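PDB 2G3V: CAG pathogenicity island protein 13 from Helicobacter pylori, which is of unknown function but is encoded by the cag pathogenicity island and is probably linked to its type IV secretion system. Local coordinates for residues A[47-50]-A[51-55]; A[144-147]-A[148-152]. All blocks are in the same frame, centred on the assembly; numbering follows the deposited sequence.

Interaction 1. Residues A[47-50]-A[51-55]; sequences TMHD and FFKQM
Four backbone hydrogen bonds join 47-50 to 51-55, from the N of Phe-51, Phe-52, Lys-53 and Gln-54 to the O of Thr-47, Met-48, His-49 and Asp-50, the i to i+4 pattern of an alpha helix in the C-terminal half of helix 35-57. The Phe-52 N to Met-48 O bond is the straightest of them, 2.7 Å long with an N-H...O angle of 175°. The same carbonyl sits over one face of the Phe-52 ring, with Met-48 O 3.1 Å above its plane and displaced toward the rim. The ring swings back there because CG is anti to the carbonyl carbon (chi1 -61°), so it also meets the previous turn: Met-48 CB lies 4.3 Å from the Phe-52 ring centroid in an off-centre CH-pi contact. Beyond CB, selenomethionine Met-48 runs away from this turn to Leu-119, Phe-122 and Leu-123, while Phe-52 packs on Leu-92 and Thr-96 of helix 82-105. Phe-51 takes the other course, CG anti to the backbone N (chi1 175°), and meets Phe-126 edge-to-face. On another side of the helix, His-49, which packs on Thr-96 and Met-97 of helix 82-105, gives a weak bond from ND1 to Asp-50 OD1, 3.5 Å away and in the plane of the imidazole, and the bent chain of Lys-53 brings its CE to 4.3 Å from His-49 CE1.

Interaction 2. Residues A[144-147]-A[148-152]; sequences ELYG and TKLPL
Leu-145 O is gripped by three donors from the next turn. Lys-149 N comes nearly along the C=O axis at 2.9 Å, the regular helical bond. Thr-148 N, 3.0 Å from Leu-145 O, stands well above the carbonyl plane, and the hydroxyl completes the set, Thr-148 OG1 donating to Leu-145 O over 2.7 Å from 29° outside that plane. A chi1 of 52° places OG1 close to both its own N and its own C, which turns the hydroxyl back along the helix to this oxygen. Thr-148 N also makes a weak bond to Glu-144 O, so its N-H is shared between an i-4 and an i-3 acceptor. One residue further on, Leu-150 N reaches Tyr-146 O at 3.2 Å, with a bent N-H...O angle of 140°.

These bonds belong to the C-terminal turn of helix 136-149, where the regular pattern gives way to a loop. Pro-151, lacking an N-H, cannot add a further backbone donor, and its CD lies 3.5 Å from Tyr-146 O.

Two side-chain pairs run along neighbouring faces of the helix. In the first, the extended lysine chain passes the leucine at an oblique angle, Lys-149 CE 3.8 Å from Leu-145 CD1. In the second, Tyr-146 and Leu-150 run alongside each other in the same direction, with Tyr-146 CD1 3.9 Å from Leu-150 CD2. Further out, the Tyr-146 hydroxyl is hydrogen-bonded to Ile-121 O, and its ring meets that of Phe-125 edge-to-face. Tyr-146 also packs on Leu-92 of helix 82-105, and Leu-150 on Leu-91 and Glu-95 of the same helix.

How the interactions relate
From the N terminus, the chain first passes interaction 1, in the C-terminal half of helix 35-57, and reaches interaction 2 only after helices 59-69, 73-79, 82-105 and 128-133. Each contact joins residues about one turn apart, with no residues between its segments, so neither closes a long loop, and the two follow in series without nesting or crossing. Their centres are 18 Å apart and their nearest atoms about 8 Å, so they do not touch. Helix 82-105 links them: Phe-52 of 51-55 and Tyr-146 of 144-147 both pack on Leu-92, tying helices 35-57 and 136-149 to one shared partner in this all-helical fold.

Interaction 1. Residues A[47-50]-A[51-55]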
loop_
_atom_site.group_PDB
_atom_site.type_symbol
_atom_site.label_atom_id
_atom_site.label_comp_id
_atom_site.label_asym_id
_atom_site.label_seq_id
_atom_site.Cartn_x
_atom_site.Cartn_y
_atom_site.Cartn_z
ATOM N N THR A 47 -7.849 7.314 1.700
ATOM C CA THR A 47 -8.936 6.895 0.825
ATOM C C THR A 47 -8.909 5.368 0.658
ATOM O O THR A 47 -9.949 4.720 0.664
ATOM C CB THR A 47 -8.805 7.586 -0.544
ATOM O OG1 THR A 47 -8.695 8.994 -0.318
ATOM C CG2 THR A 47 -10.025 7.305 -1.436
HETATM N N MSE A 48 -7.724 4.789 0.520
HETATM C CA MSE A 48 -7.625 3.343 0.350
HETATM C C MSE A 48 -7.981 2.637 1.658
HETATM O O MSE A 48 -8.728 1.639 1.683
HETATM C CB MSE A 48 -6.212 2.950 -0.101
HETATM C CG MSE A 48 -5.815 3.544 -1.441
HETATM SE SE MSE A 48 -4.196 2.810 -2.146
HETATM C CE MSE A 48 -2.900 3.889 -1.229
ATOM N N HIS A 49 -7.447 3.157 2.753
ATOM C CA HIS A 49 -7.716 2.585 4.063
ATOM C C HIS A 49 -9.210 2.472 4.356
ATOM O O HIS A 49 -9.656 1.499 4.960
ATOM C CB HIS A 49 -7.038 3.417 5.154
ATOM C CG HIS A 49 -7.459 3.046 6.543
ATOM N ND1 HIS A 49 -8.645 3.473 7.102
ATOM C CD2 HIS A 49 -6.873 2.252 7.471
ATOM C CE1 HIS A 49 -8.769 2.962 8.315
ATOM N NE2 HIS A 49 -7.707 2.215 8.563
ATOM N N ASP A 50 -9.982 3.468 3.936
ATOM C CA ASP A 50 -11.420 3.427 4.163
ATOM C C ASP A 50 -12.062 2.429 3.209
ATOM O O ASP A 50 -13.009 1.736 3.573
ATOM C CB ASP A 50 -12.038 4.822 3.971
ATOM C CG ASP A 50 -11.428 5.870 4.918
ATOM O OD1 ASP A 50 -11.233 5.545 6.122
ATOM O OD2 ASP A 50 -11.149 7.015 4.472
ATOM N N PHE A 51 -11.529 2.355 1.993
ATOM C CA PHE A 51 -12.032 1.451 0.970
ATOM C C PHE A 51 -11.860 0.035 1.471
ATOM O O PHE A 51 -12.798 -0.766 1.459
ATOM C CB PHE A 51 -11.251 1.639 -0.326
ATOM C CG PHE A 51 -11.616 0.668 -1.410
ATOM C CD1 PHE A 51 -12.827 0.776 -2.080
ATOM C CD2 PHE A 51 -10.737 -0.350 -1.767
ATOM C CE1 PHE A 51 -13.164 -0.114 -3.099
ATOM C CE2 PHE A 51 -11.056 -1.249 -2.782
ATOM C CZ PHE A 51 -12.279 -1.126 -3.451
ATOM N N PHE A 52 -10.646 -0.263 1.916
ATOM C CA PHE A 52 -10.344 -1.580 2.445
ATOM C C PHE A 52 -11.312 -1.943 3.592
ATOM O O PHE A 52 -11.938 -3.016 3.590
ATOM C CB PHE A 52 -8.884 -1.644 2.920
ATOM C CG PHE A 52 -7.864 -1.403 1.820
ATOM C CD1 PHE A 52 -8.169 -1.676 0.484
ATOM C CD2 PHE A 52 -6.601 -0.903 2.127
ATOM C CE1 PHE A 52 -7.233 -1.452 -0.526
ATOM C CE2 PHE A 52 -5.656 -0.677 1.137
ATOM C CZ PHE A 52 -5.968 -0.949 -0.198
ATOM N N LYS A 53 -11.451 -1.046 4.563
ATOM C CA LYS A 53 -12.362 -1.300 5.673
ATOM C C LYS A 53 -13.770 -1.594 5.153
ATOM O O LYS A 53 -14.436 -2.501 5.634
ATOM C CB LYS A 53 -12.407 -0.095 6.607
ATOM C CG LYS A 53 -13.553 -0.148 7.613
ATOM C CD LYS A 53 -13.440 0.926 8.659
ATOM C CE LYS A 53 -12.198 0.701 9.505
ATOM N NZ LYS A 53 -12.108 1.624 10.677
ATOM N N GLN A 54 -14.206 -0.826 4.158
ATOM C CA GLN A 54 -15.528 -1.000 3.568
ATOM C C GLN A 54 -15.719 -2.341 2.874
ATOM O O GLN A 54 -16.851 -2.817 2.721
ATOM C CB GLN A 54 -15.818 0.140 2.583
ATOM C CG GLN A 54 -16.625 1.291 3.175
ATOM C CD GLN A 54 -18.061 0.886 3.522
ATOM O OE1 GLN A 54 -18.329 0.280 4.572
ATOM N NE2 GLN A 54 -18.994 1.213 2.627
HETATM N N MSE A 55 -14.636 -2.984 2.464
HETATM C CA MSE A 55 -14.811 -4.252 1.786
HETATM C C MSE A 55 -15.219 -5.367 2.763
HETATM O O MSE A 55 -16.239 -6.042 2.568
HETATM C CB MSE A 55 -13.530 -4.600 1.028
HETATM C CG MSE A 55 -13.123 -3.544 0.013
HETATM SE SE MSE A 55 -14.435 -3.268 -1.380
HETATM C CE MSE A 55 -14.163 -4.878 -2.336
#

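Interaction 2. Residues A[144-147]-A[148-152]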
loop_
_atom_site.group_PDB
_atom_site.type_symbol
_atom_site.label_atom_id
_atom_site.label_comp_id
_atom_site.label_asym_id
_atom_site.label_seq_id
_atom_site.Cartn_x
_atom_site.Cartn_y
_atom_site.Cartn_z
ATOM N N GLU A 144 -2.891 -14.978 -1.848
ATOM C CA GLU A 144 -2.198 -15.951 -1.010
ATOM C C GLU A 144 -0.872 -15.364 -0.510
ATOM O O GLU A 144 -0.571 -15.395 0.686
ATOM C CB GLU A 144 -1.926 -17.225 -1.812
ATOM C CG GLU A 144 -1.790 -18.478 -0.946
ATOM C CD GLU A 144 -3.056 -18.762 -0.132
ATOM O OE1 GLU A 144 -4.134 -18.972 -0.745
ATOM O OE2 GLU A 144 -2.979 -18.769 1.118
ATOM N N LEU A 145 -0.092 -14.819 -1.440
ATOM C CA LEU A 145 1.193 -14.210 -1.119
ATOM C C LEU A 145 1.034 -13.142 -0.042
ATOM O O LEU A 145 1.709 -13.183 0.982
ATOM C CB LEU A 145 1.810 -13.594 -2.384
ATOM C CG LEU A 145 3.265 -13.113 -2.284
ATOM C CD1 LEU A 145 4.214 -14.304 -2.131
ATOM C CD2 LEU A 145 3.611 -12.333 -3.517
ATOM N N TYR A 146 0.133 -12.191 -0.274
ATOM C CA TYR A 146 -0.091 -11.115 0.689
ATOM C C TYR A 146 -0.456 -11.675 2.052
ATOM O O TYR A 146 0.057 -11.230 3.084
ATOM C CB TYR A 146 -1.213 -10.176 0.207
ATOM C CG TYR A 146 -0.724 -8.980 -0.590
ATOM C CD1 TYR A 146 -0.753 -7.695 -0.047
ATOM C CD2 TYR A 146 -0.201 -9.141 -1.877
ATOM C CE1 TYR A 146 -0.271 -6.590 -0.768
ATOM C CE2 TYR A 146 0.284 -8.060 -2.603
ATOM C CZ TYR A 146 0.247 -6.786 -2.047
ATOM O OH TYR A 146 0.721 -5.724 -2.774
ATOM N N GLY A 147 -1.352 -12.652 2.044
ATOM C CA GLY A 147 -1.787 -13.248 3.285
ATOM C C GLY A 147 -0.652 -13.864 4.070
ATOM O O GLY A 147 -0.711 -13.934 5.295
ATOM N N THR A 148 0.391 -14.311 3.379
ATOM C CA THR A 148 1.513 -14.946 4.069
ATOM C C THR A 148 2.653 -14.016 4.486
ATOM O O THR A 148 3.217 -14.164 5.572
ATOM C CB THR A 148 2.079 -16.104 3.235
ATOM O OG1 THR A 148 2.371 -15.651 1.908
ATOM C CG2 THR A 148 1.067 -17.226 3.175
ATOM N N LYS A 149 2.985 -13.052 3.638
ATOM C CA LYS A 149 4.055 -12.121 3.953
ATOM C C LYS A 149 3.660 -11.032 4.968
ATOM O O LYS A 149 4.284 -10.890 6.020
ATOM C CB LYS A 149 4.564 -11.459 2.667
ATOM C CG LYS A 149 5.356 -12.377 1.751
ATOM C CD LYS A 149 6.027 -11.577 0.632
ATOM C CE LYS A 149 6.977 -12.445 -0.209
ATOM N NZ LYS A 149 7.665 -11.673 -1.304
ATOM N N LEU A 150 2.622 -10.271 4.651
ATOM C CA LEU A 150 2.185 -9.180 5.508
ATOM C C LEU A 150 2.013 -9.492 6.996
ATOM O O LEU A 150 2.493 -8.749 7.850
ATOM C CB LEU A 150 0.890 -8.597 4.952
ATOM C CG LEU A 150 0.965 -7.154 4.432
ATOM C CD1 LEU A 150 2.121 -6.983 3.474
ATOM C CD2 LEU A 150 -0.354 -6.800 3.742
ATOM N N PRO A 151 1.319 -10.593 7.329
ATOM C CA PRO A 151 1.124 -10.932 8.745
ATOM C C PRO A 151 2.460 -10.988 9.475
ATOM O O PRO A 151 2.632 -10.397 10.539
ATOM C CB PRO A 151 0.445 -12.303 8.686
ATOM C CG PRO A 151 -0.259 -12.275 7.385
ATOM C CD PRO A 151 0.758 -11.642 6.464
ATOM N N LEU A 152 3.401 -11.712 8.885
ATOM C CA LEU A 152 4.727 -11.852 9.450
ATOM C C LEU A 152 5.688 -11.013 8.632
ATOM O O LEU A 152 6.558 -11.553 7.958
ATOM C CB LEU A 152 5.181 -13.315 9.419
ATOM C CG LEU A 152 4.462 -14.316 10.329
ATOM C CD1 LEU A 152 5.094 -15.693 10.194
ATOM C CD2 LEU A 152 4.541 -13.840 11.770
#